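Local atomic coordinates of maleylpyruvate isomerase (Ralstonia sp., PDB entry 2V6K), a protein that catalyses the glutathione-dependent isomerisation of maleylpyruvate to fumarylpyruvate in bacterial naphthalene degradation, working as a zeta-class glutathione transferase homodimer. Residues 13-18 / 205-210; 82-87 / 162-167. All blocks are in the same frame, centred on the assembly; numbering follows the deposited sequence.

Overall arrangement
Running from the N terminus, the chain first forms the thioredoxin-like domain, whose helix 12-24 supplies residues 13-18 of contact 1. After helix 67-77 comes the loop with residues 82-87, which leads into helix 88-104 of the helical domain and meets residues 162-167, where helix 164-178 starts; contact 2 thus closes a loop that is largely helical. Only near the C terminus, after helix 200-205, do residues 205-210 return to helix 12-24 and complete contact 1, so the loop of contact 2 lies wholly within that of contact 1. Their centres are about 18 Å apart, and Arg16 CG packs on Cys167 O at 3.4 Å, joining the two directly.

Contact 1. Residues 13-18 / 205-210; sequences TSHRLR and AAPAAQ. With TGG (gamma-glutamyl-S-(1,2-dicarboxyethyl)cysteinylglycine), chain C.
Arg18 reaches from helix 12-24 to the carbonyl of Ala205 and holds it side-on, with NE at 2.9 Å and NH2 at 3.0 Å from the single atom Ala205 O. That oxygen lies practically in the guanidinium plane, and neither N-H points straight at it, as expected when two donors share one acceptor. Closer to the backbone, Arg18 CB rests on Ala205 CB at 3.7 Å. One guanidinium face is covered by Gln210, whose CG sits over its centre; the amide stacks nearly parallel, the two planes 10° apart, while His15 CA lies over the opposite face. Gln210 NE2 donates to Ala206 O and to Arg204 O, which fixes the rotation of the amide. Helix 12-24 belongs to the thioredoxin-like glutathione-binding domain of the GST fold, and here the C-terminal segment of the chain folds back onto it. Thr13, on the same helix, contacts the bound glutathione conjugate, its OG1 3.1 Å from CB2 of the ligand. His15 adds a CH-pi contact: with CG anti to the backbone N (chi1 -175°), its ring extends beneath Pro207, whose CD stands over one face, 3.6 Å from the centroid. Arg18 also donates to Phe8 O and Trp9 O.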
# COMPACT_ATOMS: atom_id res chain seq x y z
N THR A 13 -0.37 11.74 -2.07
CA THR A 13 0.68 11.18 -1.22
C THR A 13 1.54 12.28 -0.62
O THR A 13 2.04 12.13 0.49
CB THR A 13 1.58 10.20 -1.98
OG1 THR A 13 2.05 10.84 -3.17
CG2 THR A 13 0.82 8.93 -2.34
N SER A 14 1.71 13.39 -1.34
CA SER A 14 2.41 14.55 -0.77
C SER A 14 1.62 15.13 0.38
O SER A 14 2.16 15.41 1.45
CB SER A 14 2.62 15.62 -1.83
OG SER A 14 3.48 15.17 -2.87
N HIS A 15 0.33 15.34 0.15
CA HIS A 15 -0.62 15.85 1.14
C HIS A 15 -0.61 14.97 2.39
O HIS A 15 -0.52 15.48 3.52
CB HIS A 15 -1.99 15.89 0.44
CG HIS A 15 -3.10 16.51 1.23
ND1 HIS A 15 -4.39 16.57 0.74
CD2 HIS A 15 -3.14 17.07 2.47
CE1 HIS A 15 -5.17 17.14 1.63
NE2 HIS A 15 -4.44 17.46 2.69
N ARG A 16 -0.68 13.65 2.18
CA ARG A 16 -0.63 12.65 3.25
C ARG A 16 0.59 12.86 4.15
O ARG A 16 0.48 12.91 5.38
CB ARG A 16 -0.61 11.27 2.59
CG ARG A 16 -0.62 10.06 3.51
CD ARG A 16 -0.19 8.82 2.73
NE ARG A 16 -1.17 8.49 1.70
CZ ARG A 16 -0.99 7.54 0.78
NH1 ARG A 16 0.15 6.86 0.73
NH2 ARG A 16 -1.95 7.28 -0.10
N LEU A 17 1.76 12.98 3.53
CA LEU A 17 2.99 13.15 4.29
C LEU A 17 3.08 14.53 4.94
O LEU A 17 3.55 14.66 6.08
CB LEU A 17 4.21 12.86 3.41
CG LEU A 17 5.59 13.03 4.05
CD1 LEU A 17 5.70 12.27 5.37
CD2 LEU A 17 6.66 12.58 3.09
N ARG A 18 2.60 15.56 4.24
CA ARG A 18 2.59 16.90 4.83
C ARG A 18 1.77 16.94 6.11
O ARG A 18 2.16 17.59 7.08
CB ARG A 18 2.08 17.96 3.85
CG ARG A 18 3.04 18.26 2.71
CD ARG A 18 2.60 19.46 1.87
NE ARG A 18 1.23 19.37 1.33
CZ ARG A 18 0.92 19.12 0.06
NH1 ARG A 18 1.86 18.89 -0.85
NH2 ARG A 18 -0.36 19.10 -0.30
N ALA A 205 -1.41 21.73 5.55
CA ALA A 205 -0.98 20.67 4.65
C ALA A 205 -1.79 20.60 3.36
O ALA A 205 -1.37 19.93 2.40
CB ALA A 205 -1.04 19.33 5.36
N ALA A 206 -2.94 21.26 3.33
CA ALA A 206 -3.86 21.15 2.20
C ALA A 206 -3.23 21.69 0.92
O ALA A 206 -2.46 22.64 0.97
CB ALA A 206 -5.17 21.87 2.50
N PRO A 207 -3.55 21.08 -0.24
CA PRO A 207 -3.02 21.52 -1.53
C PRO A 207 -3.06 23.04 -1.77
O PRO A 207 -2.05 23.62 -2.18
CB PRO A 207 -3.91 20.78 -2.53
CG PRO A 207 -4.20 19.50 -1.85
CD PRO A 207 -4.40 19.88 -0.40
N ALA A 208 -4.19 23.67 -1.49
CA ALA A 208 -4.37 25.11 -1.76
C ALA A 208 -3.46 26.01 -0.91
O ALA A 208 -3.28 27.19 -1.23
CB ALA A 208 -5.83 25.50 -1.60
N ALA A 209 -2.89 25.46 0.16
CA ALA A 209 -2.04 26.23 1.07
C ALA A 209 -0.54 26.15 0.72
O ALA A 209 0.29 26.77 1.39
CB ALA A 209 -2.27 25.80 2.51
N GLN A 210 -0.21 25.41 -0.32
CA GLN A 210 1.19 25.16 -0.66
C GLN A 210 1.81 26.24 -1.54
O GLN A 210 1.10 26.90 -2.31
CB GLN A 210 1.35 23.78 -1.31
CG GLN A 210 0.80 22.64 -0.45
CD GLN A 210 1.22 22.76 1.01
OE1 GLN A 210 2.41 22.86 1.31
NE2 GLN A 210 0.25 22.75 1.91
OC1 TGG C . 2.96 6.48 -1.08
CO1 TGG C . 3.95 6.53 -1.84
OT1 TGG C . 4.92 7.29 -1.67
CA1 TGG C . 3.96 5.58 -3.01
NN1 TGG C . 3.36 4.31 -2.64
CB1 TGG C . 3.17 6.16 -4.17
CG1 TGG C . 3.80 7.43 -4.71
CD1 TGG C . 3.25 7.91 -6.04
OE1 TGG C . 2.07 7.27 -6.47
NN2 TGG C . 3.11 9.33 -6.04
CA2 TGG C . 2.30 10.04 -6.99
CO2 TGG C . 3.21 10.17 -8.21
OC2 TGG C . 4.32 11.01 -8.01
NN3 TGG C . 2.54 10.37 -9.46
CA3 TGG C . 3.30 10.73 -10.63
CO3 TGG C . 2.86 9.89 -11.80
OC3 TGG C . 1.96 9.04 -11.63
OT3 TGG C . 3.43 10.10 -12.89
CB2 TGG C . 1.92 11.30 -6.24
SG2 TGG C . 1.17 12.57 -7.19
CD2 TGG C . -0.44 12.07 -7.71
CE2 TGG C . -1.38 12.08 -6.54
OE2 TGG C . -2.26 12.97 -6.44
OF2 TGG C . -1.27 11.19 -5.67
CF2 TGG C . -0.81 13.09 -8.79
CH2 TGG C . -2.09 12.76 -9.53
OI2 TGG C . -2.56 11.62 -9.45
OJ2 TGG C . -2.62 13.68 -10.20

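Contact 2. Residues 82-87 / 162-167; sequences ALLPAD and PTLADC
Leu83 O accepts a hydrogen bond from Leu164 N, 2.9 Å away, the one direct hydrogen bond between 82-87 and 162-167. The donor lies in the carbonyl plane on a lone pair, with an N-H...O angle of 155°, so an amide in the first turn of helix 164-178 is satisfied by the loop. The same oxygen approaches Thr163 CB to 3.2 Å. Two waters widen the polar seam: each donates to both Ala82 O and Pro162 O, two acceptors 3.9 Å apart that could not bond to each other.

The helix start is organised by a capping box. Thr163 N donates to Asp166 OD2 at 2.9 Å, meeting the carboxylate on its anti side, and Thr163 OG1 accepts a weak bond from Ala165 N. This hydroxyl lies between the backbone N and the carbonyl carbon (chi1 62°), which turns it to the helix amides. Asp166 OD1 is taken by Ser157 OG, a second hold on the capping carboxylate.

The closest apolar contact is between Leu84 and Leu164, whose side chains cross at a slant; Leu84 CD2 touches Leu164 CG at 3.7 Å. Leu83 lies largely along the backbone, its CD2 beside Pro162 O and its CB near Leu164 N, and also faces Leu164 CB.

The loop lies in the interdomain linker of the GST fold. Glu75 of helix 67-77 accepts from Leu83 N, Leu83 and Cys167 both pack on Leu23 of helix 12-24, and Leu84 and Thr163 share Val94 of helix 88-104.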
# COMPACT_ATOMS: atom_id res chain seq x y z
N ALA A 82 1.52 11.07 19.40
CA ALA A 82 1.47 9.75 18.80
C ALA A 82 0.44 9.69 17.68
O ALA A 82 -0.70 10.13 17.86
CB ALA A 82 1.16 8.70 19.86
N LEU A 83 0.84 9.16 16.53
CA LEU A 83 -0.07 8.93 15.41
C LEU A 83 -0.50 7.47 15.28
O LEU A 83 -1.29 7.12 14.41
CB LEU A 83 0.54 9.43 14.10
CG LEU A 83 0.94 10.91 14.08
CD1 LEU A 83 1.49 11.29 12.72
CD2 LEU A 83 -0.23 11.82 14.46
N LEU A 84 0.03 6.62 16.15
CA LEU A 84 -0.42 5.24 16.25
C LEU A 84 -0.74 4.94 17.70
O LEU A 84 -0.07 5.44 18.60
CB LEU A 84 0.66 4.28 15.77
CG LEU A 84 0.81 4.17 14.25
CD1 LEU A 84 2.02 3.33 13.89
CD2 LEU A 84 -0.46 3.58 13.63
N PRO A 85 -1.79 4.12 17.94
CA PRO A 85 -2.06 3.73 19.32
C PRO A 85 -1.02 2.76 19.86
O PRO A 85 -0.21 2.23 19.10
CB PRO A 85 -3.45 3.08 19.25
CG PRO A 85 -3.68 2.77 17.84
CD PRO A 85 -2.75 3.56 16.98
N ALA A 86 -1.05 2.54 21.17
CA ALA A 86 -0.03 1.75 21.84
C ALA A 86 -0.32 0.25 21.84
O ALA A 86 0.60 -0.55 22.00
CB ALA A 86 0.15 2.25 23.27
N ASP A 87 -1.58 -0.12 21.66
CA ASP A 87 -2.01 -1.52 21.75
C ASP A 87 -2.02 -2.20 20.39
O ASP A 87 -2.32 -1.57 19.38
CB ASP A 87 -3.38 -1.63 22.42
CG ASP A 87 -4.48 -0.96 21.61
OD1 ASP A 87 -4.41 0.28 21.43
OD2 ASP A 87 -5.41 -1.66 21.17
N PRO A 162 -6.14 12.58 16.17
CA PRO A 162 -5.74 12.20 14.82
C PRO A 162 -4.70 11.09 14.83
O PRO A 162 -3.84 11.05 15.72
CB PRO A 162 -5.13 13.49 14.26
CG PRO A 162 -5.72 14.58 15.09
CD PRO A 162 -5.86 14.00 16.46
N THR A 163 -4.80 10.18 13.87
CA THR A 163 -3.83 9.10 13.71
C THR A 163 -3.37 9.07 12.26
O THR A 163 -3.85 9.84 11.42
CB THR A 163 -4.44 7.71 14.05
OG1 THR A 163 -5.53 7.43 13.17
CG2 THR A 163 -4.91 7.66 15.51
N LEU A 164 -2.43 8.18 11.95
CA LEU A 164 -2.00 8.13 10.56
C LEU A 164 -3.12 7.75 9.59
O LEU A 164 -3.06 8.11 8.42
CB LEU A 164 -0.71 7.31 10.34
CG LEU A 164 -0.58 5.84 10.69
CD1 LEU A 164 -1.30 4.95 9.70
CD2 LEU A 164 0.91 5.50 10.74
N ALA A 165 -4.16 7.07 10.07
CA ALA A 165 -5.30 6.77 9.18
C ALA A 165 -5.91 8.07 8.63
O ALA A 165 -6.24 8.15 7.44
CB ALA A 165 -6.35 5.93 9.89
N ASP A 166 -6.01 9.09 9.47
CA ASP A 166 -6.55 10.38 9.02
C ASP A 166 -5.64 11.05 8.01
O ASP A 166 -6.11 11.76 7.11
CB ASP A 166 -6.78 11.31 10.21
CG ASP A 166 -7.68 10.70 11.25
OD1 ASP A 166 -8.81 10.28 10.91
OD2 ASP A 166 -7.26 10.66 12.43
N CYS A 167 -4.33 10.84 8.15
CA CYS A 167 -3.37 11.37 7.19
C CYS A 167 -3.60 10.80 5.80
O CYS A 167 -3.39 11.50 4.82
CB CYS A 167 -1.93 11.07 7.62
SG CYS A 167 -1.43 11.81 9.17
O HOH W 1 -2.56 12.76 17.48
O HOH W 2 -3.21 9.34 17.99